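Local coordinates for protein aminopeptidase C (Lactobacillus rhamnosus, PDB 4K7C) that probably removes amino-terminal residues from peptides as a papain-like cysteine aminopeptidase, at residues A[262-270]-A[350-358]; A[288-296]-A[422-433]. All coordinates share one frame; numbering follows the deposited sequence.

How the contacts relate
Following the chain from the N terminus, the segments come in the order 262-270, 288-296, 350-358, 422-433, and the two contacts cross instead of nesting. Contact 1 closes a loop of 79 residues that carries 288-296 within it; contact 2 closes one of 125 residues that carries 350-358. They meet in the sheet, where strands 260-264 and 293-295 run as parallel neighbours, and Ser-262 OG lies 2.6 Å from His-293 ND1, probably a hydrogen bond. From there contact 1 ties the loop that follows strand 260-264 to the short helix 351-356, while contact 2 ties strand 293-295 to helix 420-429 near the C terminus.

Contact 1: residues A[262-270]-A[350-358]; sequences SIINAPTAD and TKAERLDYG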
loop_
_atom_site.group_PDB
_atom_site.type_symbol
_atom_site.label_atom_id
_atom_site.label_comp_id
_atom_site.label_asym_id
_atom_site.label_seq_id
_atom_site.Cartn_x
_atom_site.Cartn_y
_atom_site.Cartn_z
ATOM N N SER A 262 -30.322 -13.141 -32.499
ATOM C CA SER A 262 -29.022 -13.699 -32.177
ATOM C C SER A 262 -28.484 -14.349 -33.428
ATOM O O SER A 262 -29.125 -15.228 -33.989
ATOM C CB SER A 262 -29.100 -14.665 -31.035
ATOM O OG SER A 262 -27.806 -15.268 -30.838
ATOM N N ILE A 263 -27.324 -13.893 -33.843
ATOM C CA ILE A 263 -26.597 -14.424 -35.009
ATOM C C ILE A 263 -25.320 -15.053 -34.521
ATOM O O ILE A 263 -24.623 -14.431 -33.681
ATOM C CB ILE A 263 -26.387 -13.283 -35.985
ATOM C CG1 ILE A 263 -27.815 -12.859 -36.493
ATOM C CG2 ILE A 263 -25.568 -13.730 -37.165
ATOM C CD1 ILE A 263 -27.804 -11.648 -37.307
ATOM N N ILE A 264 -25.032 -16.266 -35.011
ATOM C CA ILE A 264 -23.754 -16.939 -34.646
ATOM C C ILE A 264 -22.940 -17.177 -35.879
ATOM O O ILE A 264 -23.468 -17.097 -36.998
ATOM C CB ILE A 264 -23.958 -18.233 -33.842
ATOM C CG1 ILE A 264 -24.715 -19.329 -34.612
ATOM C CG2 ILE A 264 -24.609 -17.900 -32.539
ATOM C CD1 ILE A 264 -24.846 -20.683 -33.938
ATOM N N ASN A 265 -21.633 -17.457 -35.679
ATOM C CA ASN A 265 -20.757 -17.911 -36.741
ATOM C C ASN A 265 -20.014 -19.095 -36.166
ATOM O O ASN A 265 -19.004 -18.919 -35.453
ATOM C CB ASN A 265 -19.779 -16.843 -37.169
ATOM C CG ASN A 265 -18.817 -17.340 -38.176
ATOM O OD1 ASN A 265 -17.606 -17.345 -37.972
ATOM N ND2 ASN A 265 -19.362 -17.770 -39.339
ATOM N N ALA A 266 -20.540 -20.286 -36.416
ATOM C CA ALA A 266 -19.982 -21.499 -35.938
ATOM C C ALA A 266 -19.765 -22.409 -37.196
ATOM O O ALA A 266 -20.714 -23.057 -37.684
ATOM C CB ALA A 266 -20.897 -22.079 -34.948
ATOM N N PRO A 267 -18.570 -22.358 -37.786
ATOM C CA PRO A 267 -18.363 -22.895 -39.117
ATOM C C PRO A 267 -18.072 -24.411 -39.113
ATOM O O PRO A 267 -17.125 -24.883 -39.730
ATOM C CB PRO A 267 -17.184 -22.108 -39.623
ATOM C CG PRO A 267 -16.371 -21.823 -38.363
ATOM C CD PRO A 267 -17.439 -21.484 -37.356
ATOM N N THR A 268 -18.891 -25.144 -38.435
ATOM C CA THR A 268 -18.669 -26.567 -38.251
ATOM C C THR A 268 -19.643 -27.339 -39.115
ATOM O O THR A 268 -20.659 -26.804 -39.596
ATOM C CB THR A 268 -18.744 -26.960 -36.777
ATOM O OG1 THR A 268 -19.964 -26.521 -36.196
ATOM C CG2 THR A 268 -17.515 -26.381 -36.001
ATOM N N ALA A 269 -19.299 -28.592 -39.369
ATOM C CA ALA A 269 -20.082 -29.382 -40.354
ATOM C C ALA A 269 -21.532 -29.659 -39.910
ATOM O O ALA A 269 -22.417 -29.798 -40.754
ATOM C CB ALA A 269 -19.354 -30.678 -40.642
ATOM N N ASP A 270 -21.774 -29.757 -38.616
ATOM C CA ASP A 270 -23.124 -30.008 -38.102
ATOM C C ASP A 270 -24.031 -28.753 -38.156
ATOM O O ASP A 270 -25.187 -28.833 -37.757
ATOM C CB ASP A 270 -23.052 -30.512 -36.645
ATOM C CG ASP A 270 -22.457 -29.459 -35.658
ATOM O OD1 ASP A 270 -21.431 -28.789 -36.015
ATOM O OD2 ASP A 270 -22.977 -29.342 -34.489
ATOM N N THR A 350 -7.969 -23.956 -36.987
ATOM C CA THR A 350 -9.034 -23.215 -37.556
ATOM C C THR A 350 -10.145 -23.003 -36.502
ATOM O O THR A 350 -10.214 -23.672 -35.486
ATOM C CB THR A 350 -9.691 -24.005 -38.748
ATOM O OG1 THR A 350 -10.369 -25.166 -38.252
ATOM C CG2 THR A 350 -8.651 -24.389 -39.890
ATOM N N LYS A 351 -11.080 -22.103 -36.818
ATOM C CA LYS A 351 -12.195 -21.783 -35.930
ATOM C C LYS A 351 -13.036 -23.035 -35.729
ATOM O O LYS A 351 -13.414 -23.363 -34.615
ATOM C CB LYS A 351 -12.975 -20.618 -36.531
ATOM C CG LYS A 351 -14.061 -20.053 -35.619
ATOM C CD LYS A 351 -14.618 -18.801 -36.190
ATOM C CE LYS A 351 -15.566 -18.101 -35.247
ATOM N NZ LYS A 351 -15.912 -16.752 -35.828
ATOM N N ALA A 352 -13.284 -23.792 -36.801
ATOM C CA ALA A 352 -14.030 -25.041 -36.658
ATOM C C ALA A 352 -13.328 -26.045 -35.771
ATOM O O ALA A 352 -13.930 -26.781 -34.986
ATOM C CB ALA A 352 -14.273 -25.657 -38.019
ATOM N N GLU A 353 -12.020 -26.212 -36.009
ATOM C CA GLU A 353 -11.251 -27.161 -35.152
ATOM C C GLU A 353 -11.275 -26.693 -33.687
ATOM O O GLU A 353 -11.405 -27.533 -32.793
ATOM C CB GLU A 353 -9.825 -27.249 -35.610
ATOM C CG GLU A 353 -9.683 -27.974 -36.930
ATOM C CD GLU A 353 -8.322 -27.833 -37.551
ATOM O OE1 GLU A 353 -7.518 -26.929 -37.206
ATOM O OE2 GLU A 353 -8.031 -28.625 -38.466
ATOM N N ARG A 354 -11.107 -25.377 -33.409
ATOM C CA ARG A 354 -11.145 -24.961 -32.006
ATOM C C ARG A 354 -12.473 -25.244 -31.309
ATOM O O ARG A 354 -12.506 -25.679 -30.197
ATOM C CB ARG A 354 -10.827 -23.492 -31.857
ATOM C CG ARG A 354 -9.449 -23.083 -32.276
ATOM C CD ARG A 354 -9.141 -21.687 -31.732
ATOM N NE ARG A 354 -8.056 -21.022 -32.420
ATOM C CZ ARG A 354 -8.162 -20.361 -33.563
ATOM N NH1 ARG A 354 -9.363 -20.068 -34.141
ATOM N NH2 ARG A 354 -7.063 -19.822 -34.026
ATOM N N LEU A 355 -13.592 -25.120 -32.039
ATOM C CA LEU A 355 -14.895 -25.499 -31.474
ATOM C C LEU A 355 -14.987 -26.958 -31.244
ATOM O O LEU A 355 -15.430 -27.372 -30.186
ATOM C CB LEU A 355 -16.081 -25.038 -32.418
ATOM C CG LEU A 355 -16.217 -23.472 -32.495
ATOM C CD1 LEU A 355 -17.098 -22.931 -33.593
ATOM C CD2 LEU A 355 -16.768 -22.954 -31.171
ATOM N N ASP A 356 -14.738 -27.739 -32.317
ATOM C CA ASP A 356 -14.907 -29.163 -32.299
ATOM C C ASP A 356 -14.010 -29.792 -31.249
ATOM O O ASP A 356 -14.338 -30.853 -30.699
ATOM C CB ASP A 356 -14.638 -29.807 -33.683
ATOM C CG ASP A 356 -15.771 -29.613 -34.682
ATOM O OD1 ASP A 356 -16.895 -29.272 -34.297
ATOM O OD2 ASP A 356 -15.474 -29.741 -35.842
ATOM N N TYR A 357 -12.806 -29.226 -31.041
ATOM C CA TYR A 357 -11.838 -29.877 -30.157
ATOM C C TYR A 357 -11.789 -29.211 -28.801
ATOM O O TYR A 357 -10.933 -29.563 -28.009
ATOM C CB TYR A 357 -10.426 -29.920 -30.803
ATOM C CG TYR A 357 -10.321 -31.071 -31.786
ATOM C CD1 TYR A 357 -9.633 -32.277 -31.434
ATOM C CD2 TYR A 357 -10.951 -31.000 -33.005
ATOM C CE1 TYR A 357 -9.597 -33.310 -32.307
ATOM C CE2 TYR A 357 -10.940 -32.073 -33.866
ATOM C CZ TYR A 357 -10.226 -33.214 -33.523
ATOM O OH TYR A 357 -10.147 -34.313 -34.371
ATOM N N GLY A 358 -12.762 -28.335 -28.460
ATOM C CA GLY A 358 -12.823 -27.863 -27.055
ATOM C C GLY A 358 -11.845 -26.771 -26.647
ATOM O O GLY A 358 -11.711 -26.415 -25.459
HETATM O O HOH W 1 -16.812 -29.356 -38.359
HETATM O O HOH W 2 -18.995 -30.324 -35.272
#
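Leu-355 CD1 sits at the apolar centre, 4.0 Å from Pro-267 CD and against Ala-266 CB, where the chain leaving strand 260-264 runs up against helix 351-356 of this papain-like fold. The helix opens with a capping box, Thr-350 with Glu-353, and closes in a Schellman motif at Gly-358. Pro-267 is the centre of an inverse gamma turn, and its ring lies across the side chains of Leu-355 and Lys-351 at about a right angle. Thr-268 lays its methyl CG2 beside Ala-352 CB and 3.4 Å from Asp-356 OD1. Its first torsion, 54°, puts OG1 between the backbone N and the carbonyl carbon, from where it donates to Asp-270 OD1 at 2.7 Å.

At the polar edge, the extended chain of Lys-351 runs on past the proline ring and brings NZ to Asn-265 OD1 at 2.8 Å, in the carbonyl plane and on a lone pair. NZ also donates to the carbonyls of Asp-405 and Val-408, and Asn-265 ND2 to that of Leu-296, which fixes which way the amide is turned. A methionine in place of this lysine would probably leave Asn-265 OD1 and the two carbonyls without their shared donor. Asn-265 O is buried with no hydrogen-bond partner in the model.

Water 1 joins Ala-269 N to Asp-356 OD2, and water 2 bridges Asp-270 OD1 and Asp-356 OD1, 4.9 Å apart. The chemistry implies a junction whose direct polar bond, a buried ammonium on neutral oxygens, lies inside and whose acidic rim is joined through solvent.

Contact 2: residues A[288-296]-A[422-433]; sequences GREVRHLNL and LQDVIKNEYDKP
Leu-294 and Leu-296 press on Leu-422, Val-425 and Ile-426, the packing of a helix on a strand within the papain-like fold of this peptidase family. The axes of strand 293-295 and helix 422-429 come within 10.2 Å, their N-to-C directions 132° apart. Leu-296 and Leu-422 meet tip to tip, CD2 to CD1 at 3.7 Å. Leu-294 instead spreads its two methyls: CD1 goes to Val-425 CG1 and CD2 to Ile-426 CD1.

The close fit continues past the helix, where a type I turn from Glu-429 to Lys-432 carries the chain over Arg-292. The first torsion of this arginine, -73°, sets Arg-292 CG against the ring, 3.6 Å from Tyr-430 CE1. A bend at the second swings the guanidinium over the ring face in a cation-pi contact, the two planes tilted 42° apart. Pro-433 CG sits 3.5 Å from Arg-292 CZ, over the middle of the guanidinium. Around the rim of that group, NH1 and NH2 both hold Glu-290 OE1 in a salt bridge, NH1 also reaches Val-291 O, and Arg-292 NE donates to Tyr-430 O at 2.8 Å. With these partners round its edge and Pro-433 over one face, the guanidinium is probably held in rotation.

The far end of the tyrosine is looser and wet. Arg-289 NH2 stops 3.8 Å short of Tyr-430 OH without bonding to it, its guanidinium nearly perpendicular to the ring; its charge is met instead by Glu-150 and Asp-258. Two waters fill in. Water 4 accepts a hydrogen bond from Glu-290 N and is also bonded to Tyr-430 OH, while water 3 is hydrogen-bonded to the same hydroxyl, accepts from Arg-289 NH2 and donates to Glu-290 O at 2.9 Å.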
loop_
_atom_site.group_PDB
_atom_site.type_symbol
_atom_site.label_atom_id
_atom_site.label_comp_id
_atom_site.label_asym_id
_atom_site.label_seq_id
_atom_site.Cartn_x
_atom_site.Cartn_y
_atom_site.Cartn_z
ATOM N N GLY A 288 -41.013 -18.678 -21.062
ATOM C CA GLY A 288 -40.611 -17.504 -21.793
ATOM C C GLY A 288 -39.933 -17.947 -23.057
ATOM O O GLY A 288 -39.847 -19.150 -23.360
ATOM N N ARG A 289 -39.485 -16.977 -23.805
ATOM C CA ARG A 289 -38.909 -17.264 -25.094
ATOM C C ARG A 289 -37.635 -18.133 -24.999
ATOM O O ARG A 289 -36.879 -18.042 -24.008
ATOM C CB ARG A 289 -38.623 -15.952 -25.806
ATOM C CG ARG A 289 -37.449 -15.163 -25.191
ATOM C CD ARG A 289 -36.835 -14.165 -26.172
ATOM N NE ARG A 289 -37.796 -13.110 -26.540
ATOM C CZ ARG A 289 -38.359 -12.980 -27.762
ATOM N NH1 ARG A 289 -39.218 -11.980 -27.980
ATOM N NH2 ARG A 289 -38.033 -13.812 -28.776
ATOM N N GLU A 290 -37.418 -18.960 -26.017
ATOM C CA GLU A 290 -36.254 -19.847 -26.039
ATOM C C GLU A 290 -35.109 -19.233 -26.791
ATOM O O GLU A 290 -35.259 -18.283 -27.476
ATOM C CB GLU A 290 -36.607 -21.193 -26.701
ATOM C CG GLU A 290 -37.658 -22.013 -25.952
ATOM C CD GLU A 290 -38.051 -23.276 -26.707
ATOM O OE1 GLU A 290 -37.583 -23.495 -27.863
ATOM O OE2 GLU A 290 -38.819 -24.066 -26.123
ATOM N N VAL A 291 -33.934 -19.828 -26.643
ATOM C CA VAL A 291 -32.732 -19.439 -27.405
ATOM C C VAL A 291 -32.939 -19.839 -28.878
ATOM O O VAL A 291 -33.318 -20.997 -29.177
ATOM C CB VAL A 291 -31.466 -20.117 -26.762
ATOM C CG1 VAL A 291 -30.183 -19.970 -27.623
ATOM C CG2 VAL A 291 -31.230 -19.581 -25.346
ATOM N N ARG A 292 -32.675 -18.875 -29.754
ATOM C CA ARG A 292 -32.643 -19.067 -31.234
ATOM C C ARG A 292 -31.452 -18.356 -31.885
ATOM O O ARG A 292 -31.343 -17.128 -31.811
ATOM C CB ARG A 292 -33.963 -18.479 -31.810
ATOM C CG ARG A 292 -35.235 -19.294 -31.548
ATOM C CD ARG A 292 -35.270 -20.722 -32.100
ATOM N NE ARG A 292 -36.550 -21.349 -31.778
ATOM C CZ ARG A 292 -36.850 -22.038 -30.694
ATOM N NH1 ARG A 292 -35.945 -22.296 -29.775
ATOM N NH2 ARG A 292 -38.105 -22.530 -30.545
ATOM N N HIS A 293 -30.490 -19.123 -32.423
ATOM C CA HIS A 293 -29.359 -18.594 -33.078
ATOM C C HIS A 293 -29.481 -18.870 -34.585
ATOM O O HIS A 293 -29.721 -20.018 -34.978
ATOM C CB HIS A 293 -28.078 -19.311 -32.592
ATOM C CG HIS A 293 -27.755 -19.138 -31.153
ATOM N ND1 HIS A 293 -27.596 -17.896 -30.580
ATOM C CD2 HIS A 293 -27.419 -20.042 -30.206
ATOM C CE1 HIS A 293 -27.269 -18.051 -29.302
ATOM N NE2 HIS A 293 -27.173 -19.342 -29.048
ATOM N N LEU A 294 -29.251 -17.854 -35.370
ATOM C CA LEU A 294 -29.126 -17.928 -36.829
ATOM C C LEU A 294 -27.628 -17.967 -37.197
ATOM O O LEU A 294 -26.895 -16.970 -36.998
ATOM C CB LEU A 294 -29.787 -16.713 -37.468
ATOM C CG LEU A 294 -29.702 -16.447 -38.941
ATOM C CD1 LEU A 294 -30.403 -17.609 -39.614
ATOM C CD2 LEU A 294 -30.315 -15.126 -39.287
ATOM N N ASN A 295 -27.194 -19.105 -37.731
ATOM C CA ASN A 295 -25.822 -19.263 -38.154
ATOM C C ASN A 295 -25.580 -18.712 -39.524
ATOM O O ASN A 295 -26.267 -19.105 -40.484
ATOM C CB ASN A 295 -25.461 -20.732 -38.165
ATOM C CG ASN A 295 -23.963 -20.937 -38.044
ATOM O OD1 ASN A 295 -23.232 -20.054 -37.557
ATOM N ND2 ASN A 295 -23.492 -22.055 -38.493
ATOM N N LEU A 296 -24.620 -17.790 -39.639
ATOM C CA LEU A 296 -24.238 -17.169 -40.890
ATOM C C LEU A 296 -22.722 -17.166 -41.041
ATOM O O LEU A 296 -21.981 -17.163 -40.030
ATOM C CB LEU A 296 -24.711 -15.732 -40.917
ATOM C CG LEU A 296 -26.230 -15.540 -40.802
ATOM C CD1 LEU A 296 -26.506 -14.066 -40.764
ATOM C CD2 LEU A 296 -26.950 -16.192 -42.013
ATOM N N LEU A 422 -33.292 -13.949 -45.095
ATOM C CA LEU A 422 -32.963 -14.312 -43.687
ATOM C C LEU A 422 -34.081 -13.972 -42.728
ATOM O O LEU A 422 -34.323 -14.693 -41.839
ATOM C CB LEU A 422 -31.598 -13.768 -43.238
ATOM C CG LEU A 422 -30.352 -14.084 -44.089
ATOM C CD1 LEU A 422 -29.123 -13.512 -43.426
ATOM C CD2 LEU A 422 -30.203 -15.587 -44.250
ATOM N N GLN A 423 -34.824 -12.902 -42.971
ATOM C CA GLN A 423 -36.067 -12.696 -42.227
ATOM C C GLN A 423 -37.020 -13.824 -42.365
ATOM O O GLN A 423 -37.679 -14.187 -41.387
ATOM C CB GLN A 423 -36.694 -11.360 -42.570
ATOM C CG GLN A 423 -35.729 -10.217 -42.305
ATOM C CD GLN A 423 -36.380 -8.855 -42.353
ATOM O OE1 GLN A 423 -37.418 -8.672 -41.762
ATOM N NE2 GLN A 423 -35.725 -7.893 -42.916
ATOM N N ASP A 424 -37.017 -14.466 -43.539
ATOM C CA ASP A 424 -37.893 -15.611 -43.793
ATOM C C ASP A 424 -37.461 -16.910 -43.168
ATOM O O ASP A 424 -38.296 -17.688 -42.657
ATOM C CB ASP A 424 -38.039 -15.819 -45.320
ATOM C CG ASP A 424 -38.941 -14.754 -46.001
ATOM O OD1 ASP A 424 -39.804 -14.145 -45.365
ATOM O OD2 ASP A 424 -38.779 -14.527 -47.207
ATOM N N VAL A 425 -36.141 -17.181 -43.211
ATOM C CA VAL A 425 -35.600 -18.305 -42.457
ATOM C C VAL A 425 -36.059 -18.205 -41.007
ATOM O O VAL A 425 -36.577 -19.182 -40.388
ATOM C CB VAL A 425 -34.046 -18.327 -42.501
ATOM C CG1 VAL A 425 -33.514 -19.318 -41.484
ATOM C CG2 VAL A 425 -33.540 -18.661 -43.921
ATOM N N ILE A 426 -35.939 -17.013 -40.420
ATOM C CA ILE A 426 -36.301 -16.901 -39.011
ATOM C C ILE A 426 -37.780 -17.268 -38.781
ATOM O O ILE A 426 -38.099 -18.123 -37.975
ATOM C CB ILE A 426 -35.983 -15.498 -38.428
ATOM C CG1 ILE A 426 -34.482 -15.245 -38.412
ATOM C CG2 ILE A 426 -36.560 -15.388 -37.045
ATOM C CD1 ILE A 426 -34.183 -13.756 -38.417
ATOM N N LYS A 427 -38.658 -16.632 -39.516
ATOM C CA LYS A 427 -40.135 -16.976 -39.438
ATOM C C LYS A 427 -40.443 -18.474 -39.717
ATOM O O LYS A 427 -41.100 -19.164 -38.886
ATOM C CB LYS A 427 -40.897 -16.062 -40.401
ATOM C CG LYS A 427 -40.922 -14.595 -39.979
ATOM C CD LYS A 427 -41.373 -13.717 -41.152
ATOM C CE LYS A 427 -41.425 -12.238 -40.802
ATOM N NZ LYS A 427 -41.522 -11.376 -42.026
ATOM N N ASN A 428 -39.860 -19.014 -40.799
ATOM C CA ASN A 428 -40.098 -20.433 -41.175
ATOM C C ASN A 428 -39.590 -21.475 -40.190
ATOM O O ASN A 428 -40.196 -22.522 -40.023
ATOM C CB ASN A 428 -39.533 -20.750 -42.549
ATOM C CG ASN A 428 -40.168 -19.952 -43.661
ATOM O OD1 ASN A 428 -41.288 -19.450 -43.548
ATOM N ND2 ASN A 428 -39.424 -19.796 -44.745
ATOM N N GLU A 429 -38.453 -21.218 -39.518
ATOM C CA GLU A 429 -37.859 -22.195 -38.642
ATOM C C GLU A 429 -38.054 -21.918 -37.191
ATOM O O GLU A 429 -37.659 -22.714 -36.344
ATOM C CB GLU A 429 -36.350 -22.293 -38.968
ATOM C CG GLU A 429 -36.040 -22.856 -40.381
ATOM C CD GLU A 429 -34.571 -23.052 -40.703
ATOM O OE1 GLU A 429 -33.780 -23.214 -39.745
ATOM O OE2 GLU A 429 -34.228 -23.108 -41.911
ATOM N N TYR A 430 -38.716 -20.821 -36.861
ATOM C CA TYR A 430 -38.816 -20.455 -35.441
ATOM C C TYR A 430 -39.301 -21.603 -34.565
ATOM O O TYR A 430 -38.729 -21.861 -33.539
ATOM C CB TYR A 430 -39.651 -19.145 -35.232
ATOM C CG TYR A 430 -39.486 -18.637 -33.798
ATOM C CD1 TYR A 430 -38.417 -17.801 -33.451
ATOM C CD2 TYR A 430 -40.326 -19.057 -32.792
ATOM C CE1 TYR A 430 -38.233 -17.370 -32.177
ATOM C CE2 TYR A 430 -40.139 -18.653 -31.490
ATOM C CZ TYR A 430 -39.070 -17.831 -31.184
ATOM O OH TYR A 430 -38.904 -17.360 -29.880
ATOM N N ASP A 431 -40.346 -22.348 -34.966
ATOM C CA ASP A 431 -40.885 -23.428 -34.096
ATOM C C ASP A 431 -40.224 -24.759 -34.278
ATOM O O ASP A 431 -40.456 -25.647 -33.484
ATOM C CB ASP A 431 -42.387 -23.604 -34.310
ATOM C CG ASP A 431 -43.161 -22.346 -34.005
ATOM O OD1 ASP A 431 -42.884 -21.657 -32.993
ATOM O OD2 ASP A 431 -44.046 -22.018 -34.806
ATOM N N LYS A 432 -39.398 -24.908 -35.306
ATOM C CA LYS A 432 -38.681 -26.172 -35.577
ATOM C C LYS A 432 -37.159 -25.948 -35.742
ATOM O O LYS A 432 -36.603 -26.259 -36.745
ATOM C CB LYS A 432 -39.232 -26.823 -36.874
ATOM C CG LYS A 432 -39.207 -25.859 -38.067
ATOM C CD LYS A 432 -39.587 -26.439 -39.438
ATOM C CE LYS A 432 -38.821 -25.704 -40.544
ATOM N NZ LYS A 432 -39.374 -25.804 -41.925
ATOM N N PRO A 433 -36.504 -25.306 -34.771
ATOM C CA PRO A 433 -35.061 -25.141 -34.966
ATOM C C PRO A 433 -34.289 -26.503 -34.913
ATOM O O PRO A 433 -34.705 -27.455 -34.297
ATOM C CB PRO A 433 -34.700 -24.198 -33.813
ATOM C CG PRO A 433 -35.597 -24.689 -32.694
ATOM C CD PRO A 433 -36.931 -24.947 -33.406
HETATM O O HOH W 3 -36.493 -16.272 -29.162
HETATM O O HOH W 4 -39.452 -19.217 -28.046
#